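Local coordinates for suppressor protein MPT5 (Saccharomyces cerevisiae, PDB 5BZ1) that binds target mRNAs through their 3'-UTRs and regulates them post-transcriptionally, repressing HO expression among others, here represented by its Pumilio-homology RNA-binding domain, at residues 117-122 with 150-155; 131-136 with 170-175; 158-163 with 184-189; 190-195 with 226-231. One frame throughout, in Å; residues are numbered along the deposited sequence.

The four contacts illustrate how a helical repeat protein is assembled by repeating similar apolar joints. Interaction 1 joins Pumilio repeats 3 and 4, interaction 2 repeats 4 and 5, and interaction 4 repeats 5 and 6; interaction 3 packs helix 158-165, which runs from repeat 4 into repeat 5, against helix 179-189 of repeat 5. Interactions 1 and 3, with centres about 11 Å apart, meet where Ile119 CD1 lies 3.8 Å from Phe159 CE2; interactions 2 and 3 meet through Val132 and Ala163. Pro154 O of interaction 1 accepts a hydrogen bond from Gln194 NE2 of interaction 4. Gln184 of interaction 3 hydrogen-bonds A4 of chain B, whereas the nearest atom of interaction 4 is about 16 Å from the RNA.

Interaction 1: residues 117-122 with 150-155; sequences LIIKGF and FKFSPS
Phe152 turns the CD2-CE2-CZ part of its ring to two consecutive isoleucines, Ile118 and Ile119, and each meets it differently. Ile118 runs across the phenylalanine side chain at about a right angle, bringing its CG2 methyl to the ring edge, close to the ring plane, with CG2 4.0 Å from Phe152 CE2. Ile118 CD1 adds a second touch, 4.1 Å from Phe152 CZ. Ile119 instead passes alongside Phe152 in the opposite direction, and its CD1 approaches obliquely, 3.7 Å from Phe152 CD2. The ring is delivered from just beyond the end of helix 141-151: with CG opposite the carbonyl carbon (chi1 -63°), it extends from the departing chain toward helix 112-121. The contact is wholly apolar, and Ile106 of helix 98-107 packs against both Ile118 and Phe152. An alanine here would remove the whole ring and would probably leave the methyls of Ile118 and Ile119 facing a gap between the two repeats. Nearby, Phe122 stacks on Phe159. Such apolar packing between successive helical repeats is characteristic of the Pumilio (PUF) alpha-helical solenoid, here joining repeats 3 and 4.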
loop_
_atom_site.group_PDB
_atom_site.type_symbol
_atom_site.label_atom_id
_atom_site.label_comp_id
_atom_site.label_asym_id
_atom_site.label_seq_id
_atom_site.Cartn_x
_atom_site.Cartn_y
_atom_site.Cartn_z
ATOM N N LEU A 117 -0.407 -4.567 -24.802
ATOM C CA LEU A 117 0.741 -3.854 -25.363
ATOM C C LEU A 117 1.484 -3.073 -24.279
ATOM O O LEU A 117 2.708 -3.141 -24.177
ATOM C CB LEU A 117 0.305 -2.910 -26.483
ATOM C CG LEU A 117 0.017 -3.564 -27.833
ATOM C CD1 LEU A 117 -0.577 -2.553 -28.800
ATOM C CD2 LEU A 117 1.286 -4.170 -28.414
ATOM N N ILE A 118 0.730 -2.334 -23.469
ATOM C CA ILE A 118 1.290 -1.594 -22.342
ATOM C C ILE A 118 2.008 -2.536 -21.369
ATOM O O ILE A 118 3.142 -2.279 -20.960
ATOM C CB ILE A 118 0.188 -0.814 -21.595
ATOM C CG1 ILE A 118 -0.302 0.363 -22.444
ATOM C CG2 ILE A 118 0.686 -0.315 -20.250
ATOM C CD1 ILE A 118 -1.583 1.002 -21.930
ATOM N N ILE A 119 1.337 -3.626 -21.007
ATOM C CA ILE A 119 1.907 -4.634 -20.114
ATOM C C ILE A 119 3.175 -5.259 -20.714
ATOM O O ILE A 119 4.129 -5.571 -19.997
ATOM C CB ILE A 119 0.858 -5.719 -19.777
ATOM C CG1 ILE A 119 -0.258 -5.118 -18.924
ATOM C CG2 ILE A 119 1.488 -6.898 -19.048
ATOM C CD1 ILE A 119 0.257 -4.418 -17.667
ATOM N N LYS A 120 3.188 -5.424 -22.033
ATOM C CA LYS A 120 4.365 -5.949 -22.718
ATOM C C LYS A 120 5.554 -4.996 -22.566
ATOM O O LYS A 120 6.699 -5.430 -22.410
ATOM C CB LYS A 120 4.062 -6.188 -24.198
ATOM C CG LYS A 120 5.223 -6.780 -24.990
ATOM C CD LYS A 120 4.836 -6.974 -26.449
ATOM C CE LYS A 120 6.020 -7.420 -27.287
ATOM N NZ LYS A 120 5.641 -7.606 -28.711
ATOM N N GLY A 121 5.276 -3.696 -22.589
ATOM C CA GLY A 121 6.323 -2.700 -22.443
ATOM C C GLY A 121 6.958 -2.727 -21.066
ATOM O O GLY A 121 8.144 -2.420 -20.911
ATOM N N PHE A 122 6.166 -3.096 -20.064
ATOM C CA PHE A 122 6.650 -3.176 -18.692
ATOM C C PHE A 122 7.287 -4.533 -18.384
ATOM O O PHE A 122 7.813 -4.745 -17.287
ATOM C CB PHE A 122 5.513 -2.906 -17.701
ATOM C CG PHE A 122 5.159 -1.450 -17.553
ATOM C CD1 PHE A 122 6.038 -0.566 -16.936
ATOM C CD2 PHE A 122 3.941 -0.964 -18.012
ATOM C CE1 PHE A 122 5.715 0.779 -16.793
ATOM C CE2 PHE A 122 3.610 0.379 -17.876
ATOM C CZ PHE A 122 4.499 1.250 -17.264
ATOM N N PHE A 150 -4.957 0.222 -10.439
ATOM C CA PHE A 150 -6.387 0.495 -10.315
ATOM C C PHE A 150 -7.176 0.327 -11.612
ATOM O O PHE A 150 -8.393 0.137 -11.579
ATOM C CB PHE A 150 -6.620 1.889 -9.731
ATOM C CG PHE A 150 -6.282 1.994 -8.270
ATOM C CD1 PHE A 150 -7.088 1.388 -7.314
ATOM C CD2 PHE A 150 -5.160 2.696 -7.851
ATOM C CE1 PHE A 150 -6.781 1.479 -5.965
ATOM C CE2 PHE A 150 -4.847 2.793 -6.507
ATOM C CZ PHE A 150 -5.658 2.185 -5.562
ATOM N N LYS A 151 -6.487 0.393 -12.748
ATOM C CA LYS A 151 -7.153 0.307 -14.050
ATOM C C LYS A 151 -7.157 -1.117 -14.626
ATOM O O LYS A 151 -8.136 -1.541 -15.241
ATOM C CB LYS A 151 -6.492 1.273 -15.044
ATOM C CG LYS A 151 -7.143 1.322 -16.422
ATOM C CD LYS A 151 -8.534 1.958 -16.370
ATOM C CE LYS A 151 -9.122 2.107 -17.771
ATOM N NZ LYS A 151 -10.468 2.743 -17.748
ATOM N N PHE A 152 -6.065 -1.850 -14.421
ATOM C CA PHE A 152 -5.901 -3.164 -15.040
ATOM C C PHE A 152 -6.350 -4.306 -14.133
ATOM O O PHE A 152 -6.402 -4.159 -12.909
ATOM C CB PHE A 152 -4.440 -3.393 -15.438
ATOM C CG PHE A 152 -3.929 -2.437 -16.485
ATOM C CD1 PHE A 152 -4.807 -1.721 -17.295
ATOM C CD2 PHE A 152 -2.563 -2.266 -16.667
ATOM C CE1 PHE A 152 -4.327 -0.841 -18.263
ATOM C CE2 PHE A 152 -2.076 -1.392 -17.632
ATOM C CZ PHE A 152 -2.958 -0.678 -18.430
ATOM N N SER A 153 -6.669 -5.445 -14.742
ATOM C CA SER A 153 -6.962 -6.663 -13.992
ATOM C C SER A 153 -5.700 -7.172 -13.303
ATOM O O SER A 153 -4.605 -7.079 -13.865
ATOM C CB SER A 153 -7.491 -7.751 -14.925
ATOM O OG SER A 153 -7.673 -8.970 -14.226
ATOM N N PRO A 154 -5.847 -7.709 -12.081
ATOM C CA PRO A 154 -4.724 -8.303 -11.344
ATOM C C PRO A 154 -4.009 -9.404 -12.130
ATOM O O PRO A 154 -2.843 -9.680 -11.851
ATOM C CB PRO A 154 -5.397 -8.883 -10.096
ATOM C CG PRO A 154 -6.562 -7.968 -9.863
ATOM C CD PRO A 154 -7.064 -7.626 -11.252
ATOM N N SER A 155 -4.686 -10.009 -13.103
ATOM C CA SER A 155 -4.050 -10.992 -13.978
ATOM C C SER A 155 -2.909 -10.378 -14.806
ATOM O O SER A 155 -2.145 -11.102 -15.448
ATOM C CB SER A 155 -5.080 -11.625 -14.914
ATOM O OG SER A 155 -5.474 -10.714 -15.923
#

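Interaction 2: residues 131-136 with 170-175; sequences QVVTLI and IITIST
Val133 is the first residue along helix 131-136 to touch the other helix, and its CG1 methyl does the work. That branch lies opposite the backbone N (chi1 170°), which sends it against Thr172, where Val133 CG1 and Thr172 CG2 are 3.8 Å apart and the two side chains cross at about a right angle. Thr172 thus offers its methyl to the valine at the exposed margin of the contact. One turn further on, Ile136 reaches the buried Ile173, again crossing at about a right angle. Two branches of Ile136 take part: its CD1 meets Ile173 CD1 at 3.7 Å, while its CG2 settles 4.0 Å from Ile173 CG2. The axes of segments 131-136 and 170-174 run nearly parallel, 20° apart, and approach to 10.1 Å, with the CA atoms of Val133 and Ile173 nearest across the segments. At the end of the second helix, Ser174 OG donates to Ile170 O, which also accepts Ser174 N from the opposite face of its carbonyl plane. These two helices, one in repeat 4 and one in repeat 5, lie side by side; Ile164 of helix 158-165 backs Ile173, Val182 of helix 179-189 meets Ile136, and Asn137 ND2 binds Thr172 O.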
loop_
_atom_site.group_PDB
_atom_site.type_symbol
_atom_site.label_atom_id
_atom_site.label_comp_id
_atom_site.label_asym_id
_atom_site.label_seq_id
_atom_site.Cartn_x
_atom_site.Cartn_y
_atom_site.Cartn_z
ATOM N N GLN A 131 14.566 -1.715 -13.063
ATOM C CA GLN A 131 13.868 -0.531 -13.545
ATOM C C GLN A 131 12.441 -0.439 -12.995
ATOM O O GLN A 131 11.958 0.656 -12.704
ATOM C CB GLN A 131 13.885 -0.480 -15.076
ATOM C CG GLN A 131 15.205 0.038 -15.655
ATOM C CD GLN A 131 15.269 -0.084 -17.167
ATOM O OE1 GLN A 131 14.645 -0.969 -17.753
ATOM N NE2 GLN A 131 16.019 0.810 -17.806
ATOM N N VAL A 132 11.778 -1.585 -12.837
ATOM C CA VAL A 132 10.431 -1.608 -12.255
ATOM C C VAL A 132 10.447 -1.148 -10.794
ATOM O O VAL A 132 9.583 -0.376 -10.366
ATOM C CB VAL A 132 9.770 -3.000 -12.355
ATOM C CG1 VAL A 132 8.420 -2.999 -11.657
ATOM C CG2 VAL A 132 9.596 -3.410 -13.813
ATOM N N VAL A 133 11.428 -1.625 -10.032
ATOM C CA VAL A 133 11.601 -1.184 -8.649
ATOM C C VAL A 133 11.786 0.334 -8.617
ATOM O O VAL A 133 11.162 1.034 -7.818
ATOM C CB VAL A 133 12.800 -1.879 -7.973
ATOM C CG1 VAL A 133 13.115 -1.227 -6.639
ATOM C CG2 VAL A 133 12.517 -3.363 -7.781
ATOM N N THR A 134 12.635 0.830 -9.511
ATOM C CA THR A 134 12.858 2.264 -9.663
ATOM C C THR A 134 11.550 3.016 -9.929
ATOM O O THR A 134 11.294 4.053 -9.318
ATOM C CB THR A 134 13.878 2.548 -10.777
ATOM O OG1 THR A 134 15.179 2.122 -10.346
ATOM C CG2 THR A 134 13.917 4.032 -11.111
ATOM N N LEU A 135 10.720 2.482 -10.821
ATOM C CA LEU A 135 9.416 3.077 -11.110
ATOM C C LEU A 135 8.521 3.136 -9.869
ATOM O O LEU A 135 7.857 4.145 -9.621
ATOM C CB LEU A 135 8.708 2.302 -12.223
ATOM C CG LEU A 135 9.288 2.480 -13.624
ATOM C CD1 LEU A 135 8.422 1.794 -14.664
ATOM C CD2 LEU A 135 9.436 3.952 -13.947
ATOM N N ILE A 136 8.508 2.051 -9.101
ATOM C CA ILE A 136 7.687 1.959 -7.895
ATOM C C ILE A 136 8.045 3.066 -6.899
ATOM O O ILE A 136 7.167 3.645 -6.257
ATOM C CB ILE A 136 7.829 0.567 -7.232
ATOM C CG1 ILE A 136 7.189 -0.506 -8.111
ATOM C CG2 ILE A 136 7.188 0.545 -5.853
ATOM C CD1 ILE A 136 7.443 -1.927 -7.641
ATOM N N ILE A 170 11.744 -6.437 -1.552
ATOM C CA ILE A 170 10.670 -6.127 -0.609
ATOM C C ILE A 170 11.115 -5.048 0.384
ATOM O O ILE A 170 10.317 -4.205 0.796
ATOM C CB ILE A 170 10.154 -7.389 0.139
ATOM C CG1 ILE A 170 8.912 -7.058 0.969
ATOM C CG2 ILE A 170 11.232 -7.991 1.034
ATOM C CD1 ILE A 170 7.744 -6.557 0.139
ATOM N N ILE A 171 12.400 -5.060 0.736
ATOM C CA ILE A 171 12.971 -4.037 1.604
ATOM C C ILE A 171 13.032 -2.691 0.874
ATOM O O ILE A 171 12.518 -1.679 1.361
ATOM C CB ILE A 171 14.386 -4.421 2.069
ATOM C CG1 ILE A 171 14.360 -5.735 2.849
ATOM C CG2 ILE A 171 14.987 -3.313 2.931
ATOM C CD1 ILE A 171 13.794 -5.588 4.246
ATOM N N THR A 172 13.666 -2.696 -0.296
ATOM C CA THR A 172 13.837 -1.494 -1.113
ATOM C C THR A 172 12.517 -0.744 -1.303
ATOM O O THR A 172 12.477 0.486 -1.278
ATOM C CB THR A 172 14.421 -1.842 -2.495
ATOM O OG1 THR A 172 15.565 -2.688 -2.336
ATOM C CG2 THR A 172 14.822 -0.574 -3.251
ATOM N N ILE A 173 11.438 -1.503 -1.466
ATOM C CA ILE A 173 10.110 -0.945 -1.685
ATOM C C ILE A 173 9.385 -0.544 -0.390
ATOM O O ILE A 173 8.889 0.577 -0.279
ATOM C CB ILE A 173 9.248 -1.931 -2.503
ATOM C CG1 ILE A 173 9.753 -1.984 -3.947
ATOM C CG2 ILE A 173 7.777 -1.538 -2.463
ATOM C CD1 ILE A 173 9.343 -3.230 -4.705
ATOM N N SER A 174 9.325 -1.454 0.582
ATOM C CA SER A 174 8.555 -1.225 1.807
ATOM C C SER A 174 9.125 -0.114 2.689
ATOM O O SER A 174 8.391 0.517 3.449
ATOM C CB SER A 174 8.446 -2.514 2.626
ATOM O OG SER A 174 7.808 -3.546 1.902
ATOM N N THR A 175 10.433 0.111 2.595
ATOM C CA THR A 175 11.097 1.113 3.423
ATOM C C THR A 175 11.255 2.437 2.688
ATOM O O THR A 175 11.979 3.332 3.143
ATOM C CB THR A 175 12.481 0.637 3.898
ATOM O OG1 THR A 175 13.364 0.524 2.775
ATOM C CG2 THR A 175 12.367 -0.714 4.595
#

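Interaction 3: residues 158-163 with 184-189; sequences GFIIDA and QKLLSV. With nucleotides of chain B.
Leu186 concentrates the packed part of this contact in a single methyl, CD2, which is approached by two neighbouring isoleucines. The Ile160 side chain slides past that of Leu186 in the opposite direction and brings CG2 to 3.9 Å from Leu186 CD2; Ile161 comes from a different angle, its CD1 4.0 Å from Leu186 CD2. The leucine reaches them because CG stands opposite the backbone N (chi1 179°), and all three side chains are buried, with Ile149 and Ile198 also against Leu186. This is the interior of the PUF solenoid, whose three-helix repeats turn one helix toward RNA: helix 179-189 packs Leu186 inward and presents Gln184 to the nucleotide. There the packing gives way to polar recognition. Gln184, extended beyond CG, directs NE2 to N1 of A4 of chain B, 2.9 Å away, along an almost straight bond (174°), thereby contacting N1 on the Watson-Crick edge. NE2 also donates to Cys180 O, which helps hold the amide in place. A leucine here would lack the amide and would probably leave adenine N1 and Cys180 O without this donor. Tyr217, Ile218 and Phe221 pack against Gln184. On the exposed side, Ser188 OG donates to Lys185 O at 2.6 Å.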
loop_
_atom_site.group_PDB
_atom_site.type_symbol
_atom_site.label_atom_id
_atom_site.label_comp_id
_atom_site.label_asym_id
_atom_site.label_seq_id
_atom_site.Cartn_x
_atom_site.Cartn_y
_atom_site.Cartn_z
ATOM N N GLY A 158 1.735 -9.200 -13.188
ATOM C CA GLY A 158 2.936 -10.022 -13.209
ATOM C C GLY A 158 4.265 -9.300 -13.049
ATOM O O GLY A 158 5.090 -9.698 -12.225
ATOM N N PHE A 159 4.476 -8.239 -13.824
ATOM C CA PHE A 159 5.749 -7.519 -13.790
ATOM C C PHE A 159 5.993 -6.804 -12.462
ATOM O O PHE A 159 7.141 -6.595 -12.059
ATOM C CB PHE A 159 5.853 -6.538 -14.960
ATOM C CG PHE A 159 5.041 -5.282 -14.788
ATOM C CD1 PHE A 159 5.633 -4.120 -14.306
ATOM C CD2 PHE A 159 3.698 -5.250 -15.139
ATOM C CE1 PHE A 159 4.900 -2.954 -14.163
ATOM C CE2 PHE A 159 2.955 -4.084 -15.000
ATOM C CZ PHE A 159 3.559 -2.936 -14.511
ATOM N N ILE A 160 4.908 -6.428 -11.792
ATOM C CA ILE A 160 5.001 -5.785 -10.488
ATOM C C ILE A 160 5.335 -6.814 -9.405
ATOM O O ILE A 160 6.255 -6.609 -8.611
ATOM C CB ILE A 160 3.694 -5.058 -10.124
ATOM C CG1 ILE A 160 3.328 -4.036 -11.202
ATOM C CG2 ILE A 160 3.822 -4.368 -8.777
ATOM C CD1 ILE A 160 1.989 -3.349 -10.981
ATOM N N ILE A 161 4.572 -7.905 -9.369
ATOM C CA ILE A 161 4.810 -8.985 -8.414
ATOM C C ILE A 161 6.241 -9.500 -8.548
ATOM O O ILE A 161 6.952 -9.645 -7.548
ATOM C CB ILE A 161 3.827 -10.169 -8.611
ATOM C CG1 ILE A 161 2.374 -9.682 -8.646
ATOM C CG2 ILE A 161 4.026 -11.222 -7.522
ATOM C CD1 ILE A 161 1.938 -8.950 -7.390
ATOM N N ASP A 162 6.659 -9.767 -9.786
ATOM C CA ASP A 162 7.995 -10.295 -10.062
ATOM C C ASP A 162 9.103 -9.399 -9.504
ATOM O O ASP A 162 10.077 -9.881 -8.928
ATOM C CB ASP A 162 8.204 -10.487 -11.568
ATOM C CG ASP A 162 7.401 -11.646 -12.132
ATOM O OD1 ASP A 162 6.801 -12.404 -11.342
ATOM O OD2 ASP A 162 7.380 -11.800 -13.373
ATOM N N ALA A 163 8.949 -8.092 -9.684
ATOM C CA ALA A 163 9.933 -7.129 -9.199
ATOM C C ALA A 163 10.017 -7.117 -7.674
ATOM O O ALA A 163 11.102 -7.034 -7.100
ATOM C CB ALA A 163 9.603 -5.747 -9.711
ATOM N N GLN A 184 0.787 -0.899 -0.659
ATOM C CA GLN A 184 -0.512 -0.977 0.007
ATOM C C GLN A 184 -1.662 -0.934 -1.000
ATOM O O GLN A 184 -2.657 -1.643 -0.840
ATOM C CB GLN A 184 -0.663 0.153 1.031
ATOM C CG GLN A 184 0.250 0.015 2.247
ATOM C CD GLN A 184 0.138 1.185 3.206
ATOM O OE1 GLN A 184 -0.935 1.463 3.743
ATOM N NE2 GLN A 184 1.250 1.874 3.428
ATOM N N LYS A 185 -1.526 -0.097 -2.027
ATOM C CA LYS A 185 -2.522 -0.032 -3.096
ATOM C C LYS A 185 -2.630 -1.388 -3.783
ATOM O O LYS A 185 -3.727 -1.909 -3.984
ATOM C CB LYS A 185 -2.145 1.031 -4.133
ATOM C CG LYS A 185 -2.001 2.441 -3.577
ATOM C CD LYS A 185 -3.285 2.930 -2.941
ATOM C CE LYS A 185 -3.099 4.305 -2.304
ATOM N NZ LYS A 185 -2.726 5.368 -3.283
ATOM N N LEU A 186 -1.477 -1.949 -4.133
ATOM C CA LEU A 186 -1.407 -3.258 -4.772
ATOM C C LEU A 186 -2.081 -4.340 -3.929
ATOM O O LEU A 186 -2.897 -5.112 -4.437
ATOM C CB LEU A 186 0.052 -3.635 -5.025
ATOM C CG LEU A 186 0.285 -4.998 -5.674
ATOM C CD1 LEU A 186 -0.183 -4.993 -7.126
ATOM C CD2 LEU A 186 1.741 -5.393 -5.583
ATOM N N LEU A 187 -1.737 -4.385 -2.644
ATOM C CA LEU A 187 -2.248 -5.416 -1.744
ATOM C C LEU A 187 -3.760 -5.316 -1.557
ATOM O O LEU A 187 -4.420 -6.309 -1.248
ATOM C CB LEU A 187 -1.544 -5.347 -0.385
ATOM C CG LEU A 187 -0.085 -5.800 -0.316
ATOM C CD1 LEU A 187 0.502 -5.536 1.060
ATOM C CD2 LEU A 187 0.038 -7.269 -0.657
ATOM N N SER A 188 -4.307 -4.122 -1.758
ATOM C CA SER A 188 -5.733 -3.898 -1.544
ATOM C C SER A 188 -6.596 -4.414 -2.697
ATOM O O SER A 188 -7.810 -4.557 -2.547
ATOM C CB SER A 188 -6.018 -2.414 -1.305
ATOM O OG SER A 188 -5.771 -1.655 -2.473
ATOM N N VAL A 189 -5.976 -4.703 -3.839
ATOM C CA VAL A 189 -6.734 -5.138 -5.017
ATOM C C VAL A 189 -6.256 -6.449 -5.652
ATOM O O VAL A 189 -6.996 -7.069 -6.413
ATOM C CB VAL A 189 -6.756 -4.048 -6.121
ATOM C CG1 VAL A 189 -7.436 -2.784 -5.628
ATOM C CG2 VAL A 189 -5.345 -3.752 -6.595
ATOM P P A B 4 3.530 11.034 10.739
ATOM O OP1 A B 4 3.785 12.485 10.580
ATOM O OP2 A B 4 2.170 10.549 11.093
ATOM O "O5'" A B 4 3.960 10.288 9.402
ATOM C "C5'" A B 4 5.285 10.385 8.901
ATOM C "C4'" A B 4 5.368 9.853 7.495
ATOM O "O4'" A B 4 5.078 8.433 7.498
ATOM C "C3'" A B 4 4.363 10.432 6.514
ATOM O "O3'" A B 4 4.762 11.692 6.002
ATOM C "C2'" A B 4 4.266 9.341 5.452
ATOM O "O2'" A B 4 5.349 9.425 4.534
ATOM C "C1'" A B 4 4.434 8.070 6.296
ATOM N N9 A B 4 3.146 7.426 6.623
ATOM C C8 A B 4 2.246 7.770 7.607
ATOM N N7 A B 4 1.186 6.996 7.640
ATOM C C5 A B 4 1.393 6.077 6.616
ATOM C C6 A B 4 0.630 4.991 6.137
ATOM N N6 A B 4 -0.551 4.621 6.641
ATOM N N1 A B 4 1.133 4.287 5.100
ATOM C C2 A B 4 2.317 4.648 4.583
ATOM N N3 A B 4 3.125 5.643 4.946
ATOM C C4 A B 4 2.599 6.333 5.979
#

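Interaction 4: residues 190-195 with 226-231; sequences CTLQQI and KELDFY
With CG opposite its backbone N (chi1 -165°), Leu192 brings both of its methyls to CB of Glu227, while Leu228, its CG opposite the carbonyl carbon (chi1 -59°), sends its fork toward Ile195. The result is another joint of the PUF solenoid, here between Pumilio repeats 5 and 6. Glu227 contributes its aliphatic base: its CB lies 3.9 Å from Leu192 CD1 and equally far from CD2, at the exposed margin. The buried half is formed by Ile195, whose CG2 sits against both methyls of Leu228, 3.9 Å from Leu228 CD2. Phe196, the next residue of helix 192-204, also packs on Leu228. That helix begins with a capping box, in which Thr191 OG1 accepts from Gln194 N and Gln194 OE1 takes the amide hydrogen of Thr191. On the other segment, the Tyr231 ring meets Leu228 CD2 in plane at its edge, and its OH is hydrogen-bonded to Ser199 OG.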
loop_
_atom_site.group_PDB
_atom_site.type_symbol
_atom_site.label_atom_id
_atom_site.label_comp_id
_atom_site.label_asym_id
_atom_site.label_seq_id
_atom_site.Cartn_x
_atom_site.Cartn_y
_atom_site.Cartn_z
ATOM N N CYS A 190 -5.027 -6.866 -5.359
ATOM C CA CYS A 190 -4.459 -8.044 -6.017
ATOM C C CYS A 190 -5.059 -9.350 -5.486
ATOM O O CYS A 190 -5.764 -9.346 -4.475
ATOM C CB CYS A 190 -2.933 -8.054 -5.900
ATOM S SG CYS A 190 -2.315 -8.341 -4.229
ATOM N N THR A 191 -4.791 -10.461 -6.173
ATOM C CA THR A 191 -5.379 -11.751 -5.804
ATOM C C THR A 191 -4.766 -12.312 -4.525
ATOM O O THR A 191 -3.661 -11.934 -4.139
ATOM C CB THR A 191 -5.231 -12.799 -6.926
ATOM O OG1 THR A 191 -3.932 -13.402 -6.865
ATOM C CG2 THR A 191 -5.436 -12.156 -8.291
ATOM N N LEU A 192 -5.490 -13.221 -3.877
ATOM C CA LEU A 192 -5.030 -13.820 -2.629
ATOM C C LEU A 192 -3.666 -14.488 -2.808
ATOM O O LEU A 192 -2.766 -14.308 -1.985
ATOM C CB LEU A 192 -6.060 -14.824 -2.107
ATOM C CG LEU A 192 -5.921 -15.277 -0.655
ATOM C CD1 LEU A 192 -5.465 -14.124 0.222
ATOM C CD2 LEU A 192 -7.240 -15.831 -0.149
ATOM N N GLN A 193 -3.510 -15.228 -3.903
ATOM C CA GLN A 193 -2.261 -15.931 -4.184
ATOM C C GLN A 193 -1.096 -14.978 -4.459
ATOM O O GLN A 193 0.060 -15.307 -4.182
ATOM C CB GLN A 193 -2.449 -16.934 -5.328
ATOM C CG GLN A 193 -3.155 -18.219 -4.885
ATOM C CD GLN A 193 -3.440 -19.172 -6.030
ATOM O OE1 GLN A 193 -3.649 -18.753 -7.167
ATOM N NE2 GLN A 193 -3.452 -20.466 -5.731
ATOM N N GLN A 194 -1.404 -13.800 -4.997
ATOM C CA GLN A 194 -0.390 -12.765 -5.180
ATOM C C GLN A 194 0.014 -12.153 -3.836
ATOM O O GLN A 194 1.175 -11.804 -3.633
ATOM C CB GLN A 194 -0.876 -11.678 -6.149
ATOM C CG GLN A 194 -0.934 -12.119 -7.622
ATOM C CD GLN A 194 -1.688 -11.132 -8.496
ATOM O OE1 GLN A 194 -2.522 -10.370 -8.007
ATOM N NE2 GLN A 194 -1.404 -11.145 -9.795
ATOM N N ILE A 195 -0.950 -12.020 -2.927
ATOM C CA ILE A 195 -0.668 -11.538 -1.574
ATOM C C ILE A 195 0.272 -12.504 -0.849
ATOM O O ILE A 195 1.205 -12.079 -0.161
ATOM C CB ILE A 195 -1.964 -11.363 -0.748
ATOM C CG1 ILE A 195 -2.873 -10.310 -1.378
ATOM C CG2 ILE A 195 -1.650 -10.979 0.695
ATOM C CD1 ILE A 195 -4.210 -10.149 -0.673
ATOM N N LYS A 226 -7.890 -10.296 6.638
ATOM C CA LYS A 226 -8.453 -11.424 7.380
ATOM C C LYS A 226 -8.105 -12.792 6.791
ATOM O O LYS A 226 -7.920 -13.760 7.528
ATOM C CB LYS A 226 -9.970 -11.271 7.493
ATOM C CG LYS A 226 -10.409 -9.975 8.159
ATOM C CD LYS A 226 -11.923 -9.814 8.137
ATOM C CE LYS A 226 -12.351 -8.547 8.873
ATOM N NZ LYS A 226 -13.818 -8.521 9.152
ATOM N N GLU A 227 -8.009 -12.866 5.467
ATOM C CA GLU A 227 -7.707 -14.123 4.793
ATOM C C GLU A 227 -6.294 -14.632 5.100
ATOM O O GLU A 227 -5.953 -15.765 4.758
ATOM C CB GLU A 227 -7.898 -13.983 3.277
ATOM C CG GLU A 227 -9.332 -13.681 2.838
ATOM C CD GLU A 227 -9.723 -12.223 3.020
ATOM O OE1 GLU A 227 -8.885 -11.421 3.486
ATOM O OE2 GLU A 227 -10.878 -11.878 2.692
ATOM N N LEU A 228 -5.481 -13.795 5.746
ATOM C CA LEU A 228 -4.114 -14.166 6.109
ATOM C C LEU A 228 -4.019 -14.692 7.543
ATOM O O LEU A 228 -2.988 -15.249 7.934
ATOM C CB LEU A 228 -3.166 -12.976 5.946
ATOM C CG LEU A 228 -3.039 -12.331 4.566
ATOM C CD1 LEU A 228 -1.922 -11.300 4.551
ATOM C CD2 LEU A 228 -2.802 -13.383 3.504
ATOM N N ASP A 229 -5.091 -14.514 8.313
ATOM C CA ASP A 229 -5.117 -14.873 9.732
ATOM C C ASP A 229 -4.585 -16.280 10.030
ATOM O O ASP A 229 -3.865 -16.482 11.009
ATOM C CB ASP A 229 -6.543 -14.744 10.288
ATOM C CG ASP A 229 -6.996 -13.297 10.420
ATOM O OD1 ASP A 229 -6.277 -12.396 9.940
ATOM O OD2 ASP A 229 -8.083 -13.064 10.992
ATOM N N PHE A 230 -4.928 -17.240 9.174
ATOM C CA PHE A 230 -4.633 -18.654 9.432
ATOM C C PHE A 230 -3.138 -18.986 9.540
ATOM O O PHE A 230 -2.776 -20.015 10.109
ATOM C CB PHE A 230 -5.316 -19.556 8.392
ATOM C CG PHE A 230 -4.632 -19.574 7.053
ATOM C CD1 PHE A 230 -3.800 -20.630 6.701
ATOM C CD2 PHE A 230 -4.820 -18.540 6.143
ATOM C CE1 PHE A 230 -3.166 -20.656 5.469
ATOM C CE2 PHE A 230 -4.190 -18.557 4.908
ATOM C CZ PHE A 230 -3.360 -19.617 4.572
ATOM N N TYR A 231 -2.279 -18.120 9.005
ATOM C CA TYR A 231 -0.835 -18.344 9.083
ATOM C C TYR A 231 -0.055 -17.151 9.644
ATOM O O TYR A 231 0.942 -17.336 10.339
ATOM C CB TYR A 231 -0.266 -18.734 7.715
ATOM C CG TYR A 231 -0.046 -17.563 6.788
ATOM C CD1 TYR A 231 1.215 -16.998 6.633
ATOM C CD2 TYR A 231 -1.098 -17.024 6.067
ATOM C CE1 TYR A 231 1.414 -15.930 5.790
ATOM C CE2 TYR A 231 -0.908 -15.962 5.223
ATOM C CZ TYR A 231 0.345 -15.418 5.088
ATOM O OH TYR A 231 0.514 -14.357 4.242
#